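Adhesion G-protein coupled receptor G6 (Danio rerio, PDB 6V55) is an adhesion G-protein coupled receptor linked to myelination, whose calcium-binding extracellular region probably serves in cell adhesion. Local coordinates at residues Thr207-Cys212 against Tyr225-Tyr230; Thr602-Asn607 against Thr633-Ile638; Thr624-Ile629 against Asp641-Asn646. All coordinates share one frame; numbering follows the deposited sequence.

Contact 1: residues Thr207-Cys212 against Tyr225-Tyr230; sequences TMKPLC and YFEGHY. Unlike the reference sequence in segment 225-230: Glu227 (reference Gly).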
loop_
_atom_site.group_PDB
_atom_site.type_symbol
_atom_site.label_atom_id
_atom_site.label_comp_id
_atom_site.label_asym_id
_atom_site.label_seq_id
_atom_site.Cartn_x
_atom_site.Cartn_y
_atom_site.Cartn_z
ATOM N N THR A 207 29.039 32.570 5.911
ATOM C CA THR A 207 28.888 31.435 6.813
ATOM C C THR A 207 28.101 31.884 8.045
ATOM O O THR A 207 28.369 32.954 8.612
ATOM C CB THR A 207 30.254 30.880 7.225
ATOM O OG1 THR A 207 31.059 30.702 6.059
ATOM C CG2 THR A 207 30.114 29.521 7.961
ATOM N N MET A 208 27.120 31.078 8.442
ATOM C CA MET A 208 26.353 31.407 9.628
ATOM C C MET A 208 27.175 31.182 10.886
ATOM O O MET A 208 27.956 30.230 10.984
ATOM C CB MET A 208 25.093 30.573 9.717
ATOM C CG MET A 208 24.117 30.853 8.643
ATOM S SD MET A 208 22.518 30.527 9.336
ATOM C CE MET A 208 21.809 32.140 9.227
ATOM N N LYS A 209 26.964 32.056 11.870
ATOM C CA LYS A 209 27.601 31.882 13.151
ATOM C C LYS A 209 26.623 32.373 14.210
ATOM O O LYS A 209 25.903 33.362 13.979
ATOM C CB LYS A 209 28.936 32.634 13.249
ATOM C CG LYS A 209 30.163 31.721 13.300
ATOM C CD LYS A 209 31.420 32.508 13.659
ATOM C CE LYS A 209 31.767 33.531 12.576
ATOM N NZ LYS A 209 33.056 34.248 12.849
ATOM N N PRO A 210 26.532 31.673 15.344
ATOM C CA PRO A 210 25.648 32.120 16.425
ATOM C C PRO A 210 26.208 33.315 17.190
ATOM O O PRO A 210 27.421 33.514 17.302
ATOM C CB PRO A 210 25.540 30.878 17.327
ATOM C CG PRO A 210 26.793 30.102 17.071
ATOM C CD PRO A 210 27.134 30.353 15.632
ATOM N N LEU A 211 25.280 34.119 17.714
ATOM C CA LEU A 211 25.573 35.368 18.409
ATOM C C LEU A 211 24.474 35.625 19.431
ATOM O O LEU A 211 23.295 35.677 19.066
ATOM C CB LEU A 211 25.656 36.548 17.429
ATOM C CG LEU A 211 25.698 37.926 18.110
ATOM C CD1 LEU A 211 26.962 38.077 18.968
ATOM C CD2 LEU A 211 25.591 39.073 17.100
ATOM N N CYS A 212 24.865 35.823 20.691
ATOM C CA CYS A 212 23.941 36.102 21.783
ATOM C C CYS A 212 24.214 37.481 22.355
ATOM O O CYS A 212 25.371 37.870 22.530
ATOM C CB CYS A 212 24.060 35.088 22.906
ATOM S SG CYS A 212 24.339 33.429 22.313
ATOM N N TYR A 225 27.956 36.939 23.581
ATOM C CA TYR A 225 28.510 35.614 23.339
ATOM C C TYR A 225 28.749 35.453 21.837
ATOM O O TYR A 225 27.802 35.519 21.043
ATOM C CB TYR A 225 27.576 34.539 23.889
ATOM C CG TYR A 225 28.217 33.200 24.137
ATOM C CD1 TYR A 225 28.390 32.286 23.087
ATOM C CD2 TYR A 225 28.636 32.834 25.419
ATOM C CE1 TYR A 225 28.975 31.053 23.300
ATOM C CE2 TYR A 225 29.217 31.593 25.652
ATOM C CZ TYR A 225 29.383 30.708 24.583
ATOM O OH TYR A 225 29.961 29.474 24.782
ATOM N N PHE A 226 30.015 35.244 21.460
ATOM C CA PHE A 226 30.452 35.130 20.072
ATOM C C PHE A 226 31.767 34.362 20.074
ATOM O O PHE A 226 32.681 34.719 20.828
ATOM C CB PHE A 226 30.646 36.509 19.453
ATOM C CG PHE A 226 30.713 36.540 17.941
ATOM C CD1 PHE A 226 30.945 37.744 17.330
ATOM C CD2 PHE A 226 30.510 35.425 17.119
ATOM C CE1 PHE A 226 31.009 37.881 15.963
ATOM C CE2 PHE A 226 30.555 35.533 15.732
ATOM C CZ PHE A 226 30.813 36.801 15.146
ATOM N N GLU A 227 31.842 33.325 19.221
ATOM C CA GLU A 227 33.031 32.500 18.983
ATOM C C GLU A 227 33.535 31.820 20.263
ATOM O O GLU A 227 34.741 31.753 20.502
ATOM C CB GLU A 227 34.138 33.315 18.298
ATOM C CG GLU A 227 33.865 33.534 16.801
ATOM C CD GLU A 227 34.984 34.276 16.073
ATOM O OE1 GLU A 227 34.723 34.813 14.966
ATOM O OE2 GLU A 227 36.114 34.321 16.615
ATOM N N GLY A 228 32.611 31.317 21.096
ATOM C CA GLY A 228 32.958 30.544 22.279
ATOM C C GLY A 228 33.293 31.347 23.517
ATOM O O GLY A 228 33.300 30.782 24.624
ATOM N N HIS A 229 33.553 32.645 23.378
ATOM C CA HIS A 229 34.023 33.489 24.463
ATOM C C HIS A 229 32.909 34.415 24.939
ATOM O O HIS A 229 32.103 34.905 24.142
ATOM C CB HIS A 229 35.226 34.313 24.011
ATOM C CG HIS A 229 36.284 33.514 23.316
ATOM N ND1 HIS A 229 36.767 33.847 22.066
ATOM C CD2 HIS A 229 36.962 32.405 23.696
ATOM C CE1 HIS A 229 37.697 32.980 21.708
ATOM N NE2 HIS A 229 37.835 32.095 22.679
ATOM N N TYR A 230 32.877 34.657 26.237
ATOM C CA TYR A 230 31.889 35.536 26.834
ATOM C C TYR A 230 32.530 36.876 27.162
ATOM O O TYR A 230 33.640 36.937 27.695
ATOM C CB TYR A 230 31.300 34.897 28.092
ATOM C CG TYR A 230 30.361 35.789 28.873
ATOM C CD1 TYR A 230 29.084 36.102 28.389
ATOM C CD2 TYR A 230 30.755 36.328 30.097
ATOM C CE1 TYR A 230 28.222 36.925 29.123
ATOM C CE2 TYR A 230 29.909 37.137 30.834
ATOM C CZ TYR A 230 28.652 37.437 30.348
ATOM O OH TYR A 230 27.847 38.256 31.112
#

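Contact 2: residues Thr602-Asn607 against Thr633-Ile638; sequences TISSKN and TTDPQI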
loop_
_atom_site.group_PDB
_atom_site.type_symbol
_atom_site.label_atom_id
_atom_site.label_comp_id
_atom_site.label_asym_id
_atom_site.label_seq_id
_atom_site.Cartn_x
_atom_site.Cartn_y
_atom_site.Cartn_z
ATOM N N THR A 602 -24.957 -31.009 10.169
ATOM C CA THR A 602 -25.341 -30.108 9.095
ATOM C C THR A 602 -24.134 -29.278 8.667
ATOM O O THR A 602 -23.391 -28.774 9.515
ATOM C CB THR A 602 -26.476 -29.216 9.567
ATOM O OG1 THR A 602 -27.474 -30.015 10.225
ATOM C CG2 THR A 602 -27.104 -28.536 8.436
ATOM N N ILE A 603 -23.909 -29.163 7.356
ATOM C CA ILE A 603 -22.817 -28.350 6.822
ATOM C C ILE A 603 -23.409 -27.267 5.933
ATOM O O ILE A 603 -23.983 -27.567 4.883
ATOM C CB ILE A 603 -21.794 -29.177 6.040
ATOM C CG1 ILE A 603 -21.086 -30.155 6.960
ATOM C CG2 ILE A 603 -20.773 -28.258 5.483
ATOM C CD1 ILE A 603 -21.446 -31.503 6.637
ATOM N N SER A 604 -23.261 -26.018 6.341
ATOM C CA SER A 604 -23.905 -24.916 5.654
ATOM C C SER A 604 -22.908 -24.079 4.866
ATOM O O SER A 604 -21.700 -24.069 5.135
ATOM C CB SER A 604 -24.643 -24.008 6.643
ATOM O OG SER A 604 -25.587 -23.187 5.975
ATOM N N SER A 605 -23.451 -23.357 3.894
ATOM C CA SER A 605 -22.726 -22.354 3.131
ATOM C C SER A 605 -23.758 -21.357 2.622
ATOM O O SER A 605 -24.940 -21.452 2.971
ATOM C CB SER A 605 -21.954 -22.997 1.987
ATOM O OG SER A 605 -22.882 -23.607 1.110
ATOM N N LYS A 606 -23.319 -20.424 1.766
ATOM C CA LYS A 606 -24.220 -19.384 1.275
ATOM C C LYS A 606 -25.281 -19.951 0.330
ATOM O O LYS A 606 -26.470 -19.669 0.511
ATOM C CB LYS A 606 -23.417 -18.259 0.617
ATOM C CG LYS A 606 -24.227 -16.973 0.331
ATOM C CD LYS A 606 -23.765 -16.302 -0.991
ATOM C CE LYS A 606 -24.839 -15.406 -1.638
ATOM N NZ LYS A 606 -25.635 -16.101 -2.706
ATOM N N ASN A 607 -24.900 -20.811 -0.624
ATOM C CA ASN A 607 -25.873 -21.358 -1.573
ATOM C C ASN A 607 -26.116 -22.866 -1.446
ATOM O O ASN A 607 -26.773 -23.445 -2.326
ATOM C CB ASN A 607 -25.447 -21.071 -3.011
ATOM C CG ASN A 607 -25.196 -19.618 -3.262
ATOM O OD1 ASN A 607 -26.109 -18.791 -3.176
ATOM N ND2 ASN A 607 -23.950 -19.288 -3.603
ATOM N N THR A 633 -30.351 -14.531 9.422
ATOM C CA THR A 633 -29.306 -15.433 8.973
ATOM C C THR A 633 -29.318 -15.345 7.455
ATOM O O THR A 633 -30.375 -15.144 6.852
ATOM C CB THR A 633 -29.572 -16.869 9.471
ATOM O OG1 THR A 633 -29.751 -16.854 10.894
ATOM C CG2 THR A 633 -28.413 -17.849 9.141
ATOM N N THR A 634 -28.144 -15.407 6.841
ATOM C CA THR A 634 -28.084 -15.368 5.390
ATOM C C THR A 634 -27.978 -16.756 4.757
ATOM O O THR A 634 -28.224 -16.894 3.549
ATOM C CB THR A 634 -26.923 -14.450 4.952
ATOM O OG1 THR A 634 -27.063 -14.097 3.571
ATOM C CG2 THR A 634 -25.553 -15.065 5.215
ATOM N N ASP A 635 -27.683 -17.810 5.564
ATOM C CA ASP A 635 -27.438 -19.158 5.077
ATOM C C ASP A 635 -28.594 -20.080 5.424
ATOM O O ASP A 635 -29.191 -19.943 6.499
ATOM C CB ASP A 635 -26.144 -19.728 5.667
ATOM C CG ASP A 635 -24.901 -19.059 5.088
ATOM O OD1 ASP A 635 -25.049 -18.137 4.261
ATOM O OD2 ASP A 635 -23.776 -19.442 5.445
ATOM N N PRO A 636 -28.946 -21.014 4.542
ATOM C CA PRO A 636 -30.061 -21.915 4.845
ATOM C C PRO A 636 -29.646 -23.036 5.791
ATOM O O PRO A 636 -28.495 -23.486 5.798
ATOM C CB PRO A 636 -30.473 -22.453 3.466
ATOM C CG PRO A 636 -29.267 -22.301 2.616
ATOM C CD PRO A 636 -28.513 -21.123 3.135
ATOM N N GLN A 637 -30.609 -23.466 6.607
ATOM C CA GLN A 637 -30.425 -24.482 7.636
ATOM C C GLN A 637 -31.338 -25.675 7.360
ATOM O O GLN A 637 -32.195 -25.638 6.478
ATOM C CB GLN A 637 -30.726 -23.900 9.018
ATOM C CG GLN A 637 -29.850 -24.376 10.164
ATOM C CD GLN A 637 -30.164 -23.613 11.438
ATOM O OE1 GLN A 637 -30.602 -22.458 11.382
ATOM N NE2 GLN A 637 -29.954 -24.252 12.593
ATOM N N ILE A 638 -31.163 -26.751 8.128
ATOM C CA ILE A 638 -31.939 -27.970 7.944
ATOM C C ILE A 638 -32.667 -28.297 9.240
ATOM O O ILE A 638 -32.033 -28.466 10.290
ATOM C CB ILE A 638 -31.065 -29.151 7.503
ATOM C CG1 ILE A 638 -30.575 -28.927 6.086
ATOM C CG2 ILE A 638 -31.854 -30.464 7.525
ATOM C CD1 ILE A 638 -29.566 -29.963 5.658
#

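Contact 3: residues Thr624-Ile629 against Asp641-Asn646; sequences TLSAFI and DSEAHN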
loop_
_atom_site.group_PDB
_atom_site.type_symbol
_atom_site.label_atom_id
_atom_site.label_comp_id
_atom_site.label_asym_id
_atom_site.label_seq_id
_atom_site.Cartn_x
_atom_site.Cartn_y
_atom_site.Cartn_z
ATOM N N THR A 624 -40.004 -36.371 8.477
ATOM C CA THR A 624 -40.220 -35.113 7.767
ATOM C C THR A 624 -38.989 -34.249 7.962
ATOM O O THR A 624 -38.542 -34.068 9.097
ATOM C CB THR A 624 -41.469 -34.378 8.266
ATOM O OG1 THR A 624 -42.636 -35.135 7.915
ATOM C CG2 THR A 624 -41.588 -32.983 7.642
ATOM N N LEU A 625 -38.415 -33.758 6.857
ATOM C CA LEU A 625 -37.202 -32.952 6.889
ATOM C C LEU A 625 -37.452 -31.684 6.091
ATOM O O LEU A 625 -38.268 -31.679 5.162
ATOM C CB LEU A 625 -35.987 -33.692 6.307
ATOM C CG LEU A 625 -35.544 -35.038 6.879
ATOM C CD1 LEU A 625 -36.173 -36.193 6.111
ATOM C CD2 LEU A 625 -34.050 -35.125 6.770
ATOM N N SER A 626 -36.715 -30.622 6.430
ATOM C CA SER A 626 -37.107 -29.275 6.040
ATOM C C SER A 626 -35.893 -28.361 5.925
ATOM O O SER A 626 -34.991 -28.392 6.765
ATOM C CB SER A 626 -38.092 -28.705 7.064
ATOM O OG SER A 626 -38.824 -27.614 6.547
ATOM N N ALA A 627 -35.890 -27.527 4.890
ATOM C CA ALA A 627 -34.865 -26.515 4.686
ATOM C C ALA A 627 -35.461 -25.121 4.852
ATOM O O ALA A 627 -36.543 -24.830 4.333
ATOM C CB ALA A 627 -34.240 -26.652 3.301
ATOM N N PHE A 628 -34.734 -24.248 5.542
ATOM C CA PHE A 628 -35.247 -22.930 5.895
ATOM C C PHE A 628 -34.068 -22.000 6.172
ATOM O O PHE A 628 -32.943 -22.457 6.398
ATOM C CB PHE A 628 -36.201 -23.018 7.102
ATOM C CG PHE A 628 -35.510 -23.270 8.432
ATOM C CD1 PHE A 628 -35.025 -24.543 8.769
ATOM C CD2 PHE A 628 -35.371 -22.238 9.358
ATOM C CE1 PHE A 628 -34.405 -24.779 9.995
ATOM C CE2 PHE A 628 -34.745 -22.459 10.587
ATOM C CZ PHE A 628 -34.266 -23.735 10.906
ATOM N N ILE A 629 -34.342 -20.684 6.136
ATOM C CA ILE A 629 -33.395 -19.636 6.533
ATOM C C ILE A 629 -33.982 -18.859 7.703
ATOM O O ILE A 629 -35.092 -18.324 7.602
ATOM C CB ILE A 629 -33.065 -18.659 5.390
ATOM C CG1 ILE A 629 -32.994 -19.366 4.033
ATOM C CG2 ILE A 629 -31.769 -17.954 5.701
ATOM C CD1 ILE A 629 -32.647 -18.434 2.874
ATOM N N ASP A 641 -36.685 -32.740 11.935
ATOM C CA ASP A 641 -37.817 -33.365 12.605
ATOM C C ASP A 641 -39.158 -32.864 12.111
ATOM O O ASP A 641 -40.064 -33.659 11.882
ATOM C CB ASP A 641 -37.725 -33.126 14.118
ATOM C CG ASP A 641 -36.472 -33.733 14.737
ATOM O OD1 ASP A 641 -35.758 -34.495 14.041
ATOM O OD2 ASP A 641 -36.196 -33.438 15.924
ATOM N N SER A 642 -39.302 -31.565 11.942
ATOM C CA SER A 642 -40.566 -30.926 11.629
ATOM C C SER A 642 -40.474 -30.269 10.258
ATOM O O SER A 642 -39.420 -30.250 9.633
ATOM C CB SER A 642 -40.904 -29.886 12.699
ATOM O OG SER A 642 -39.722 -29.236 13.148
ATOM N N GLU A 643 -41.601 -29.742 9.787
ATOM C CA GLU A 643 -41.607 -28.766 8.703
ATOM C C GLU A 643 -41.450 -27.387 9.339
ATOM O O GLU A 643 -42.343 -26.924 10.054
ATOM C CB GLU A 643 -42.893 -28.851 7.885
ATOM C CG GLU A 643 -43.075 -27.677 6.922
ATOM C CD GLU A 643 -44.360 -27.742 6.099
ATOM O OE1 GLU A 643 -45.202 -28.648 6.323
ATOM O OE2 GLU A 643 -44.517 -26.869 5.214
ATOM N N ALA A 644 -40.305 -26.750 9.105
ATOM C CA ALA A 644 -40.023 -25.443 9.681
ATOM C C ALA A 644 -40.891 -24.363 9.042
ATOM O O ALA A 644 -41.426 -24.529 7.944
ATOM C CB ALA A 644 -38.549 -25.092 9.507
ATOM N N HIS A 645 -41.026 -23.241 9.747
ATOM C CA HIS A 645 -41.920 -22.180 9.304
ATOM C C HIS A 645 -41.302 -21.393 8.154
ATOM O O HIS A 645 -40.117 -21.030 8.199
ATOM C CB HIS A 645 -42.267 -21.243 10.462
ATOM C CG HIS A 645 -43.387 -20.298 10.154
ATOM N ND1 HIS A 645 -43.316 -18.945 10.419
ATOM C CD2 HIS A 645 -44.607 -20.507 9.599
ATOM C CE1 HIS A 645 -44.443 -18.363 10.045
ATOM N NE2 HIS A 645 -45.242 -19.289 9.545
ATOM N N ASN A 646 -42.139 -21.123 7.139
ATOM C CA ASN A 646 -41.774 -20.561 5.833
ATOM C C ASN A 646 -40.635 -21.356 5.190
ATOM O O ASN A 646 -39.583 -20.817 4.835
ATOM C CB ASN A 646 -41.421 -19.069 5.933
ATOM C CG ASN A 646 -42.589 -18.212 6.387
ATOM O OD1 ASN A 646 -43.641 -18.171 5.746
ATOM N ND2 ASN A 646 -42.399 -17.505 7.497
#

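Contact 1: residues Thr207-Cys212 against Tyr225-Tyr230
Lys209 lays the middle of its chain against the edge of the Phe226 ring, near the ring plane. Its CD is 3.8 Å from Phe226 CE2, and the two side chains cross at about a right angle. The lysine chain then bends at chi3 (-65°), which carries the amine past the ring to Glu227. Lys209 NZ is 2.8 Å from Glu227 OE1 in a salt bridge. The amine meets that oxygen on its anti side, 22° out of the carboxylate plane. It also makes a salt bridge with Asp203, so one amine stands between two close carboxylates.

Deeper in the contact, Leu211 CD1 touches Phe226 CB at 4.0 Å and sits obliquely to the ring. The backbones join at Cys212 and Tyr225, an antiparallel hydrogen-bonded pair. Cys212 N to Tyr225 O is 3.0 Å, and Tyr225 N to Cys212 O is 2.9 Å. Their side chains share one face of the sheet, with Cys212 CB 3.7 Å from Tyr225 CB. Leu285 of helix 282-286 packs on both of them. Cys212 SG makes a sulfur-aromatic contact, 5.1 Å from the centroid of the Tyr225 ring and oblique to it.

The strands form a beta hairpin in a pentraxin-type sandwich. The second strand leaves through a type I' turn from Phe226 to His229. Glu227 occupies a turn position where the reference sequence has glycine, so its salt bridge belongs to the deposited variant. An alanine in place of Lys209 would probably leave the carboxylates of Glu227 and Asp203 facing each other without their shared positive charge, and bare this edge of Phe226. The chemistry thus divides in two: apolar packing and paired backbone at Cys212, and charge pairing beside the turn.

Contact 2: residues Thr602-Asn607 against Thr633-Ile638
The Asp635 carboxylate lies over the peptide joining Ser605 to Lys606, the two planes being nearly parallel. Ser605 O sits over one carboxylate face, 3.2 Å from Asp635 CG. Lys606 CA approaches the same face, 3.3 Å from Asp635 OD1. The Pro636 ring presents its CD to two backbone oxygens, 3.6 Å from Ser605 O and equally far from Lys606 O.

A single hydrogen bond links the segments: Ser604 OG donates to Pro636 O over 2.9 Å, tilted 22° from the carbonyl plane. The torsion of Ser604 (chi1 -162°) swings the hydroxyl across to that oxygen. Farther along, Thr602 CG2 meets Ile638 CD1 at 4.0 Å.

The segments bring together two edge strands, 600-603 and 637-639, of the two facing sheets. These sheets fit the beta-sandwich part of a GAIN domain. Val609 of the neighbouring strand packs on Thr602, Pro636 and Ile638.

Ser605 O and Asp635 OD2 are both acceptors and do not bond. The carboxylate gains no hydrogen bond from this stacking, and the approach of two acceptors is probably unfavourable. The polar tie falls to one serine hydroxyl, and methyl groups close the far end.

Contact 3: residues Thr624-Ile629 against Asp641-Asn646
Phe628 holds CG between its backbone N and carbonyl carbon (chi1 73°), and this turns the ring over Ala644. Ser626 has its OG opposite the backbone N (chi1 -161°), which directs the hydroxyl to the backbone of the same loop. The motif is a crossover connection in a beta sandwich of the GAIN type. The chain leaves strand 637-639, runs over the face of strand 623-628 in roughly the same direction, and enters strand 649-653 on its other flank.

Thr624, Ser626 and Phe628 face this loop. Leu625 and Ala627 point the other way and pack on strand 671-677 of the second sheet. The loop thus covers the outer side of strand 623-628, away from the sandwich interior.

The methyl of Ala644 rests on one face of the Phe628 ring. Ala644 CB is 4.0 Å from the centroid of the Phe628 ring, a CH-pi contact over the ring face. The methyl leans toward one side of the ring, with Ala644 CB 3.6 Å from Phe628 CD1. Ser626 is buried, and its OG takes the N-H of Ala644, so a side chain of the strand satisfies a loop amide.

At the other end, Thr624 CG2 lies 3.9 Å from Glu643 N. Thr624 O and Asp641 O come close there, but both are acceptors and form no bond. The start of the loop is held instead by Asp639, whose OD1 accepts from the backbone N of Asp641 and of Ser642. Beside the hydroxyl grip, Ser626 CB is 3.3 Å from Ser642 O, while Ser626 OG is 3.1 Å from Ala644 N, with an angle of 151° at the hydrogen.

In the fold
All three contacts are partly buried, each with inner and outer residues. Contact 1 stands apart, in the pentraxin-type domain, its nearest atoms about 66 Å from those of contact 2 and across the centre of the chain. Contacts 2 and 3 share the GAIN-type sandwich, with centres about 13 Å apart. Strands 623-628 and 637-639 are sheet neighbours, and a probable hydrogen bond joins Gln637 N to Phe628 O. Contact 1 pairs strands within one sheet and adds a salt bridge. Contact 2 spans two sheets at their edges, and contact 3 lays a loop on a sheet's outer face. Each of these last two relies on one serine hydroxyl plus packing.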